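Local structure of tyrosine--tRNA ligase (Pyrococcus horikoshii, 2CYC) at residues A174-Y178 with Q179-I183; N287-L290 with D291-Y295; S149-M153 with G154-G158; I135-S138 with K139-L143. The protein catalyses the ATP-dependent attachment of tyrosine to its cognate tRNA, probably activating it first as tyrosyl-AMP before transfer to the acceptor end. All blocks are in the same frame, centred on the assembly; numbering follows the deposited sequence.

All four contacts are local, joining neighbouring turns of one chain. Contacts 1 and 4 are both C-terminal helix ends, on helices 164-178 and 128-138, and they touch: A174 CA lies 3.4 Å from I137 CD1. Contact 1 is partly buried and supplies D175 to the bound tyrosine, whereas contact 4 is buried, partly by the second subunit. Contact 3 is a loop with two exposed residues, and I152 takes it to the tyrosine pocket. Contact 2, buried and away from the annotated sites, opens helix 288-297. Its four bonds are all i to i+4; contacts 1 and 4 mix such bonds with shorter or longer ones, and in contact 3 a single bond closes a turn.

Contact 1 (A174-Y178 with Q179-I183); sequences ADIFY and QGVTI. With TYR (tyrosine), chain C.
The side-chain amide of Q179 holds D175 O nearly in its plane: NE2 donates to D175 O at 2.8 Å, fairly straight at 161°, from above the carbonyl plane, while OE1 accepts from R69 NH2. Q179 CG stands beside its own backbone N (chi1 -53°), which folds the chain back over the last helical turn and brings CG within 3.2 Å of D175 O. The Y178 ring approaches Q179 N only obliquely; Y130 meets this ring edge-to-face, H207 meets it at a slant, and its hydroxyl bonds to D129. D175, a residue of the tyrosine pocket, accepts the phenol of the bound tyrosine, OH to OD2 at 2.5 Å, while OD1 is held by Y130. Replaced by an alanine, Q179 would probably leave D175 O with just a weak backbone bond from this turn, and R69 without its amide partner. The helix closes in a Schellman motif: V181 N bonds to I176 O at 2.9 Å and G180 N to F177 O at 3.1 Å, and the positive phi of G180 suits a residue without a side chain. I176 CG2 rests on V181 CB at 3.8 Å, two branched apolar chains crossing at about a right angle. I176, Q179 and V181 lean on Y37 of strand 36-40, F177 packs on helix 191-200 and A174 on helix 128-138, as the chain leaves helix 164-178 for strand 183-187.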
loop_
_atom_site.group_PDB
_atom_site.type_symbol
_atom_site.label_atom_id
_atom_site.label_comp_id
_atom_site.label_asym_id
_atom_site.label_seq_id
_atom_site.Cartn_x
_atom_site.Cartn_y
_atom_site.Cartn_z
ATOM N N ALA A 174 10.738 -2.422 -1.754
ATOM C CA ALA A 174 10.553 -2.515 -3.205
ATOM C C ALA A 174 11.621 -1.717 -3.957
ATOM O O ALA A 174 12.099 -2.137 -5.016
ATOM C CB ALA A 174 9.145 -2.016 -3.590
ATOM N N ASP A 175 11.999 -0.569 -3.402
ATOM C CA ASP A 175 13.028 0.262 -4.013
ATOM C C ASP A 175 14.296 -0.553 -4.214
ATOM O O ASP A 175 15.027 -0.360 -5.190
ATOM C CB ASP A 175 13.380 1.458 -3.121
ATOM C CG ASP A 175 12.245 2.439 -2.978
ATOM O OD1 ASP A 175 11.366 2.469 -3.863
ATOM O OD2 ASP A 175 12.249 3.190 -1.986
ATOM N N ILE A 176 14.565 -1.449 -3.270
ATOM C CA ILE A 176 15.757 -2.273 -3.350
ATOM C C ILE A 176 15.691 -3.259 -4.513
ATOM O O ILE A 176 16.585 -3.305 -5.365
ATOM C CB ILE A 176 15.989 -3.052 -2.016
ATOM C CG1 ILE A 176 16.435 -2.071 -0.922
ATOM C CG2 ILE A 176 17.022 -4.169 -2.224
ATOM C CD1 ILE A 176 16.437 -2.645 0.488
ATOM N N PHE A 177 14.622 -4.036 -4.566
ATOM C CA PHE A 177 14.501 -5.036 -5.614
ATOM C C PHE A 177 14.262 -4.481 -7.002
ATOM O O PHE A 177 14.792 -5.007 -7.973
ATOM C CB PHE A 177 13.431 -6.049 -5.214
ATOM C CG PHE A 177 13.820 -6.842 -4.006
ATOM C CD1 PHE A 177 14.773 -7.860 -4.109
ATOM C CD2 PHE A 177 13.334 -6.502 -2.750
ATOM C CE1 PHE A 177 15.243 -8.522 -2.970
ATOM C CE2 PHE A 177 13.799 -7.157 -1.599
ATOM C CZ PHE A 177 14.758 -8.168 -1.712
ATOM N N TYR A 178 13.500 -3.396 -7.096
ATOM C CA TYR A 178 13.224 -2.808 -8.395
ATOM C C TYR A 178 14.487 -2.281 -9.079
ATOM O O TYR A 178 14.611 -2.357 -10.298
ATOM C CB TYR A 178 12.220 -1.669 -8.271
ATOM C CG TYR A 178 11.670 -1.252 -9.609
ATOM C CD1 TYR A 178 10.671 -2.001 -10.233
ATOM C CD2 TYR A 178 12.157 -0.122 -10.263
ATOM C CE1 TYR A 178 10.166 -1.630 -11.470
ATOM C CE2 TYR A 178 11.664 0.258 -11.497
ATOM C CZ TYR A 178 10.664 -0.500 -12.091
ATOM O OH TYR A 178 10.141 -0.107 -13.292
ATOM N N GLN A 179 15.421 -1.740 -8.299
ATOM C CA GLN A 179 16.666 -1.212 -8.856
ATOM C C GLN A 179 17.777 -2.273 -8.909
ATOM O O GLN A 179 18.907 -1.966 -9.284
ATOM C CB GLN A 179 17.149 -0.013 -8.024
ATOM C CG GLN A 179 16.102 1.091 -7.835
ATOM C CD GLN A 179 16.598 2.227 -6.958
ATOM O OE1 GLN A 179 17.241 3.176 -7.433
ATOM N NE2 GLN A 179 16.314 2.133 -5.665
ATOM N N GLY A 180 17.451 -3.508 -8.530
ATOM C CA GLY A 180 18.430 -4.588 -8.530
ATOM C C GLY A 180 19.551 -4.373 -7.522
ATOM O O GLY A 180 20.688 -4.787 -7.747
ATOM N N VAL A 181 19.236 -3.740 -6.396
ATOM C CA VAL A 181 20.244 -3.457 -5.377
ATOM C C VAL A 181 20.770 -4.694 -4.629
ATOM O O VAL A 181 19.999 -5.439 -4.027
ATOM C CB VAL A 181 19.692 -2.423 -4.356
ATOM C CG1 VAL A 181 20.694 -2.185 -3.246
ATOM C CG2 VAL A 181 19.384 -1.110 -5.072
ATOM N N THR A 182 22.087 -4.916 -4.685
ATOM C CA THR A 182 22.705 -6.053 -3.993
ATOM C C THR A 182 23.497 -5.562 -2.779
ATOM O O THR A 182 23.875 -6.349 -1.913
ATOM C CB THR A 182 23.650 -6.868 -4.933
ATOM O OG1 THR A 182 24.556 -5.978 -5.597
ATOM C CG2 THR A 182 22.844 -7.649 -5.971
ATOM N N ILE A 183 23.765 -4.259 -2.740
ATOM C CA ILE A 183 24.462 -3.647 -1.607
ATOM C C ILE A 183 23.511 -2.572 -1.067
ATOM O O ILE A 183 23.536 -1.420 -1.517
ATOM C CB ILE A 183 25.807 -2.973 -2.029
ATOM C CG1 ILE A 183 26.753 -4.006 -2.657
ATOM C CG2 ILE A 183 26.471 -2.312 -0.811
ATOM C CD1 ILE A 183 27.128 -5.176 -1.752
HETATM N N TYR C . 13.720 5.731 5.313
HETATM C CA TYR C . 14.951 6.492 4.940
HETATM C C TYR C . 15.217 7.604 5.953
HETATM O O TYR C . 14.339 7.848 6.809
HETATM C CB TYR C . 14.796 7.091 3.533
HETATM C CG TYR C . 14.678 6.048 2.439
HETATM C CD1 TYR C . 15.707 5.137 2.203
HETATM C CD2 TYR C . 13.536 5.971 1.638
HETATM C CE1 TYR C . 15.598 4.165 1.192
HETATM C CE2 TYR C . 13.421 5.019 0.627
HETATM C CZ TYR C . 14.449 4.116 0.410
HETATM O OH TYR C . 14.321 3.165 -0.587
HETATM O OXT TYR C . 16.297 8.223 5.875
#

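Contact 2 (N287-L290 with D291-Y295); sequences NPVL and DWVEY
V289 and V293, one turn apart, form part of a local contact in the first turns of helix 288-297, in the part of the chain beyond the KMSKS region. Four successive i to i+4 bonds build it, from D291 N to N287 O (2.9 Å) through to E294 N to L290 O (2.8 Å). N287 occupies the N-cap position; P288 follows well, because a first-turn residue needs no backbone N-H for the helix ladder. The valines touch loosely, CG1 of V289 to CG2 of V293 at 4.4 Å, and V293 CG2 also lies 3.3 Å from V289 O. W292 CG is anti to its carbonyl carbon (chi1 -72°), which carries the indole back along the helix until CD1 is 3.1 Å from P288 O, an oblique approach. The indole NE1 bonds to L227 O, and D291 OD1, which accepts from L227 N, lies at the ring's edge in its plane. D291 OD2 takes H224 NE2, so the carboxylate and the indole tie the helix to one loop. L290 packs on both helices 322-330 and 336-350, V289 and V293 on the latter, while W292 and Y295 reach helix 48-63.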
loop_
_atom_site.group_PDB
_atom_site.type_symbol
_atom_site.label_atom_id
_atom_site.label_comp_id
_atom_site.label_asym_id
_atom_site.label_seq_id
_atom_site.Cartn_x
_atom_site.Cartn_y
_atom_site.Cartn_z
ATOM N N ASN A 287 29.796 10.369 24.910
ATOM C CA ASN A 287 30.475 11.618 24.621
ATOM C C ASN A 287 30.345 11.918 23.128
ATOM O O ASN A 287 31.060 11.342 22.304
ATOM C CB ASN A 287 31.946 11.449 25.024
ATOM C CG ASN A 287 32.733 12.742 24.976
ATOM O OD1 ASN A 287 33.623 12.965 25.806
ATOM N ND2 ASN A 287 32.432 13.590 24.001
ATOM N N PRO A 288 29.423 12.820 22.763
ATOM C CA PRO A 288 29.220 13.174 21.356
ATOM C C PRO A 288 30.501 13.614 20.654
ATOM O O PRO A 288 30.734 13.276 19.489
ATOM C CB PRO A 288 28.181 14.288 21.431
ATOM C CG PRO A 288 27.378 13.892 22.651
ATOM C CD PRO A 288 28.451 13.510 23.629
ATOM N N VAL A 289 31.341 14.357 21.364
ATOM C CA VAL A 289 32.571 14.824 20.764
ATOM C C VAL A 289 33.519 13.677 20.428
ATOM O O VAL A 289 34.076 13.643 19.325
ATOM C CB VAL A 289 33.300 15.845 21.662
ATOM C CG1 VAL A 289 34.617 16.247 21.007
ATOM C CG2 VAL A 289 32.418 17.079 21.874
ATOM N N LEU A 290 33.715 12.747 21.362
ATOM C CA LEU A 290 34.606 11.616 21.098
ATOM C C LEU A 290 34.000 10.757 19.982
ATOM O O LEU A 290 34.726 10.139 19.205
ATOM C CB LEU A 290 34.812 10.759 22.362
ATOM C CG LEU A 290 35.704 11.296 23.495
ATOM C CD1 LEU A 290 35.675 10.307 24.666
ATOM C CD2 LEU A 290 37.145 11.486 22.993
ATOM N N ASP A 291 32.670 10.725 19.921
ATOM C CA ASP A 291 31.944 9.967 18.904
ATOM C C ASP A 291 32.364 10.486 17.520
ATOM O O ASP A 291 32.668 9.710 16.615
ATOM C CB ASP A 291 30.435 10.152 19.119
ATOM C CG ASP A 291 29.587 9.267 18.205
ATOM O OD1 ASP A 291 28.773 9.809 17.430
ATOM O OD2 ASP A 291 29.723 8.028 18.267
ATOM N N TRP A 292 32.397 11.809 17.375
ATOM C CA TRP A 292 32.786 12.444 16.121
ATOM C C TRP A 292 34.279 12.245 15.845
ATOM O O TRP A 292 34.695 12.062 14.689
ATOM C CB TRP A 292 32.452 13.942 16.167
ATOM C CG TRP A 292 30.972 14.248 16.087
ATOM C CD1 TRP A 292 29.943 13.421 16.450
ATOM C CD2 TRP A 292 30.361 15.483 15.665
ATOM N NE1 TRP A 292 28.736 14.062 16.282
ATOM C CE2 TRP A 292 28.961 15.326 15.803
ATOM C CE3 TRP A 292 30.861 16.705 15.188
ATOM C CZ2 TRP A 292 28.048 16.347 15.475
ATOM C CZ3 TRP A 292 29.951 17.727 14.863
ATOM C CH2 TRP A 292 28.561 17.535 15.009
ATOM N N VAL A 293 35.088 12.283 16.900
ATOM C CA VAL A 293 36.529 12.088 16.747
ATOM C C VAL A 293 36.793 10.671 16.223
ATOM O O VAL A 293 37.590 10.469 15.317
ATOM C CB VAL A 293 37.286 12.254 18.105
ATOM C CG1 VAL A 293 38.718 11.753 17.971
ATOM C CG2 VAL A 293 37.289 13.716 18.537
ATOM N N GLU A 294 36.109 9.690 16.793
ATOM C CA GLU A 294 36.317 8.320 16.368
ATOM C C GLU A 294 35.877 8.031 14.937
ATOM O O GLU A 294 36.627 7.437 14.173
ATOM C CB GLU A 294 35.592 7.344 17.297
ATOM C CG GLU A 294 35.856 5.886 16.900
ATOM C CD GLU A 294 35.223 4.888 17.839
ATOM O OE1 GLU A 294 35.510 3.683 17.695
ATOM O OE2 GLU A 294 34.432 5.301 18.715
ATOM N N TYR A 295 34.667 8.454 14.578
ATOM C CA TYR A 295 34.131 8.174 13.248
ATOM C C TYR A 295 34.458 9.134 12.107
ATOM O O TYR A 295 34.335 8.767 10.944
ATOM C CB TYR A 295 32.623 7.978 13.361
ATOM C CG TYR A 295 32.297 6.698 14.084
ATOM C CD1 TYR A 295 32.263 5.482 13.401
ATOM C CD2 TYR A 295 32.089 6.687 15.470
ATOM C CE1 TYR A 295 32.027 4.281 14.079
ATOM C CE2 TYR A 295 31.857 5.495 16.158
ATOM C CZ TYR A 295 31.828 4.297 15.456
ATOM O OH TYR A 295 31.600 3.116 16.129
#

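Contact 3 (S149-M153 with G154-G158); sequences SITIM and GRQMG
R155 starts beside the preceding turn, its CB 4.1 Å from I150 O. CG comes up against M153 O and M153 CG. The extended chain then passes M153: CD rests 3.8 Å from M153 CG, with the sulfur slightly farther, so the apolar length of the arginine crosses the methionine obliquely. M153 CG comes near the guanidinium at its edge, close to its plane. At the tip NE bonds to N80 OD1, and NH2 makes a long, weak ion pair with D81. A leucine in place of R155 would probably leave N80 OD1 without its donor and D81 without its distant cation. The loop folds around a 3-10 turn at 150-152, after which G154 N bonds to T151 O at 2.9 Å. With the positive phi of G154, and M153 O close to where a CB would lie, a glycine suits this place. The extended chain beyond it passes close to the turn: R155 O receives a CA-H...O contact from T151 CA at 3.2 Å (147° at the hydrogen), and I150 CG2 also leans on that oxygen. T151 CG2 meets Q156 NE2 at 3.4 Å, while T151 OG1 bonds to K192. The carbonyl oxygen of I152, which accepts from Q190 NE2, is also its point nearest the bound tyrosine, while its side chain lies against Q172 and Q190.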
loop_
_atom_site.group_PDB
_atom_site.type_symbol
_atom_site.label_atom_id
_atom_site.label_comp_id
_atom_site.label_asym_id
_atom_site.label_seq_id
_atom_site.Cartn_x
_atom_site.Cartn_y
_atom_site.Cartn_z
ATOM N N SER A 149 7.951 -1.845 11.724
ATOM C CA SER A 149 9.055 -1.272 10.952
ATOM C C SER A 149 8.901 0.229 10.724
ATOM O O SER A 149 9.722 0.860 10.061
ATOM C CB SER A 149 9.157 -1.990 9.606
ATOM O OG SER A 149 8.146 -1.532 8.718
ATOM N N ILE A 150 7.842 0.786 11.299
ATOM C CA ILE A 150 7.505 2.198 11.179
ATOM C C ILE A 150 8.585 3.147 11.733
ATOM O O ILE A 150 8.661 4.321 11.356
ATOM C CB ILE A 150 6.140 2.447 11.881
ATOM C CG1 ILE A 150 5.269 3.325 10.996
ATOM C CG2 ILE A 150 6.335 3.048 13.261
ATOM C CD1 ILE A 150 4.887 2.648 9.693
ATOM N N THR A 151 9.426 2.630 12.620
ATOM C CA THR A 151 10.490 3.433 13.208
ATOM C C THR A 151 11.538 3.893 12.181
ATOM O O THR A 151 12.243 4.876 12.421
ATOM C CB THR A 151 11.209 2.657 14.353
ATOM O OG1 THR A 151 11.813 1.468 13.828
ATOM C CG2 THR A 151 10.209 2.270 15.450
ATOM N N ILE A 152 11.642 3.202 11.041
ATOM C CA ILE A 152 12.628 3.599 10.042
ATOM C C ILE A 152 12.340 5.000 9.509
ATOM O O ILE A 152 13.226 5.642 8.931
ATOM C CB ILE A 152 12.721 2.600 8.833
ATOM C CG1 ILE A 152 11.415 2.588 8.035
ATOM C CG2 ILE A 152 13.074 1.198 9.335
ATOM C CD1 ILE A 152 11.444 1.637 6.829
ATOM N N MET A 153 11.114 5.485 9.696
ATOM C CA MET A 153 10.794 6.823 9.216
ATOM C C MET A 153 10.717 7.821 10.358
ATOM O O MET A 153 10.165 8.917 10.217
ATOM C CB MET A 153 9.510 6.824 8.373
ATOM C CG MET A 153 8.200 6.638 9.094
ATOM S SD MET A 153 6.875 6.332 7.848
ATOM C CE MET A 153 6.927 4.673 7.844
ATOM N N GLY A 154 11.302 7.424 11.487
ATOM C CA GLY A 154 11.347 8.274 12.661
ATOM C C GLY A 154 10.038 8.411 13.406
ATOM O O GLY A 154 9.830 9.395 14.108
ATOM N N ARG A 155 9.157 7.428 13.261
ATOM C CA ARG A 155 7.862 7.457 13.936
ATOM C C ARG A 155 7.601 6.223 14.771
ATOM O O ARG A 155 8.294 5.209 14.655
ATOM C CB ARG A 155 6.725 7.569 12.921
ATOM C CG ARG A 155 6.646 8.904 12.254
ATOM C CD ARG A 155 5.786 8.847 11.022
ATOM N NE ARG A 155 5.906 10.099 10.295
ATOM C CZ ARG A 155 5.378 11.248 10.693
ATOM N NH1 ARG A 155 4.678 11.297 11.817
ATOM N NH2 ARG A 155 5.565 12.349 9.978
ATOM N N GLN A 156 6.581 6.334 15.611
ATOM C CA GLN A 156 6.143 5.239 16.453
ATOM C C GLN A 156 4.682 5.033 16.066
ATOM O O GLN A 156 4.026 5.966 15.600
ATOM C CB GLN A 156 6.256 5.612 17.934
ATOM C CG GLN A 156 7.683 5.776 18.429
ATOM C CD GLN A 156 8.579 4.601 18.058
ATOM O OE1 GLN A 156 8.213 3.436 18.244
ATOM N NE2 GLN A 156 9.765 4.904 17.537
ATOM N N MET A 157 4.178 3.819 16.238
ATOM C CA MET A 157 2.794 3.531 15.900
ATOM C C MET A 157 1.820 4.401 16.689
ATOM O O MET A 157 1.710 4.276 17.908
ATOM C CB MET A 157 2.486 2.054 16.150
ATOM C CG MET A 157 2.829 1.147 14.977
ATOM S SD MET A 157 1.974 1.658 13.448
ATOM C CE MET A 157 0.282 1.379 13.889
ATOM N N GLY A 158 1.123 5.288 15.983
ATOM C CA GLY A 158 0.156 6.164 16.620
ATOM C C GLY A 158 -1.260 5.658 16.422
ATOM O O GLY A 158 -1.553 4.962 15.449
#

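Contact 4 (I135-S138 with K139-L143); sequences IDIS and KNVTL
N140 N bonds to I137 O at 2.8 Å, and K139 N to I135 O at 3.0 Å, closing the C-terminal end of helix 128-138; K139 N also makes a weak bond to D136 O. The chain turns through a type I beta turn from S138 to V141, and T142 then sits at the N-cap of helix 143-148, its OG1 accepting from R145 N. The N140 bond, i to i+3, comes in well above the carbonyl plane of I137. Backbone hydrogen bonds from S138, V141 and L143 cross to the second subunit. The polar side chains find partners close by: S138 OG bonds to V134 O, and D136 OD2 accepts from R205 N. K139 CG lies 3.6 Å from I135 O, and the chain then bends so that NZ reaches the second subunit, where it bonds weakly to W78 O; a long chain suits this crossing. I135 packs on W78 and L143 on M157 of that subunit, placing the turn at the dimer interface. Inward, I137 rests on helix 164-178 and V141 on helix 191-200; V141 CG2 lies 3.4 Å from I137 O and touches I137 CG2 only loosely, at 4.3 Å.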
loop_
_atom_site.group_PDB
_atom_site.type_symbol
_atom_site.label_atom_id
_atom_site.label_comp_id
_atom_site.label_asym_id
_atom_site.label_seq_id
_atom_site.Cartn_x
_atom_site.Cartn_y
_atom_site.Cartn_z
ATOM N N ILE A 135 3.248 -4.758 -4.138
ATOM C CA ILE A 135 2.199 -5.713 -3.780
ATOM C C ILE A 135 2.797 -7.102 -3.518
ATOM O O ILE A 135 2.490 -7.741 -2.515
ATOM C CB ILE A 135 1.148 -5.873 -4.909
ATOM C CG1 ILE A 135 0.420 -4.549 -5.156
ATOM C CG2 ILE A 135 0.145 -6.965 -4.539
ATOM C CD1 ILE A 135 -0.295 -4.020 -3.949
ATOM N N ASP A 136 3.640 -7.559 -4.439
ATOM C CA ASP A 136 4.273 -8.871 -4.330
ATOM C C ASP A 136 4.981 -9.030 -2.987
ATOM O O ASP A 136 4.863 -10.058 -2.315
ATOM C CB ASP A 136 5.271 -9.055 -5.477
ATOM C CG ASP A 136 5.842 -10.460 -5.536
ATOM O OD1 ASP A 136 5.117 -11.416 -5.177
ATOM O OD2 ASP A 136 7.009 -10.604 -5.960
ATOM N N ILE A 137 5.731 -8.003 -2.609
ATOM C CA ILE A 137 6.437 -7.997 -1.343
ATOM C C ILE A 137 5.427 -7.981 -0.186
ATOM O O ILE A 137 5.556 -8.735 0.782
ATOM C CB ILE A 137 7.334 -6.748 -1.247
ATOM C CG1 ILE A 137 8.527 -6.898 -2.194
ATOM C CG2 ILE A 137 7.774 -6.518 0.199
ATOM C CD1 ILE A 137 9.203 -5.554 -2.548
ATOM N N SER A 138 4.420 -7.122 -0.297
ATOM C CA SER A 138 3.417 -6.990 0.752
ATOM C C SER A 138 2.663 -8.277 1.048
ATOM O O SER A 138 2.115 -8.438 2.138
ATOM C CB SER A 138 2.444 -5.872 0.401
ATOM O OG SER A 138 3.124 -4.633 0.417
ATOM N N LYS A 139 2.631 -9.183 0.076
ATOM C CA LYS A 139 1.975 -10.475 0.259
ATOM C C LYS A 139 2.804 -11.365 1.188
ATOM O O LYS A 139 2.283 -12.325 1.752
ATOM C CB LYS A 139 1.831 -11.213 -1.072
ATOM C CG LYS A 139 0.679 -10.791 -1.944
ATOM C CD LYS A 139 0.741 -11.561 -3.256
ATOM C CE LYS A 139 -0.606 -12.128 -3.645
ATOM N NZ LYS A 139 -1.114 -13.120 -2.663
ATOM N N ASN A 140 4.089 -11.047 1.349
ATOM C CA ASN A 140 4.974 -11.859 2.190
ATOM C C ASN A 140 5.350 -11.223 3.512
ATOM O O ASN A 140 6.276 -11.681 4.173
ATOM C CB ASN A 140 6.262 -12.196 1.435
ATOM C CG ASN A 140 6.001 -12.999 0.180
ATOM O OD1 ASN A 140 5.870 -12.447 -0.914
ATOM N ND2 ASN A 140 5.904 -14.310 0.333
ATOM N N VAL A 141 4.641 -10.164 3.885
ATOM C CA VAL A 141 4.914 -9.456 5.123
ATOM C C VAL A 141 3.591 -9.190 5.840
ATOM O O VAL A 141 2.620 -8.757 5.224
ATOM C CB VAL A 141 5.607 -8.097 4.847
ATOM C CG1 VAL A 141 5.996 -7.437 6.163
ATOM C CG2 VAL A 141 6.826 -8.295 3.958
ATOM N N THR A 142 3.553 -9.444 7.140
ATOM C CA THR A 142 2.331 -9.218 7.892
ATOM C C THR A 142 2.160 -7.758 8.254
ATOM O O THR A 142 3.127 -6.995 8.319
ATOM C CB THR A 142 2.319 -10.015 9.199
ATOM O OG1 THR A 142 3.371 -9.543 10.048
ATOM C CG2 THR A 142 2.507 -11.510 8.918
ATOM N N LEU A 143 0.913 -7.376 8.487
ATOM C CA LEU A 143 0.591 -6.019 8.884
ATOM C C LEU A 143 1.367 -5.692 10.156
ATOM O O LEU A 143 1.974 -4.627 10.274
ATOM C CB LEU A 143 -0.915 -5.904 9.152
ATOM C CG LEU A 143 -1.406 -4.632 9.841
ATOM C CD1 LEU A 143 -0.999 -3.405 9.021
ATOM C CD2 LEU A 143 -2.919 -4.698 10.002
#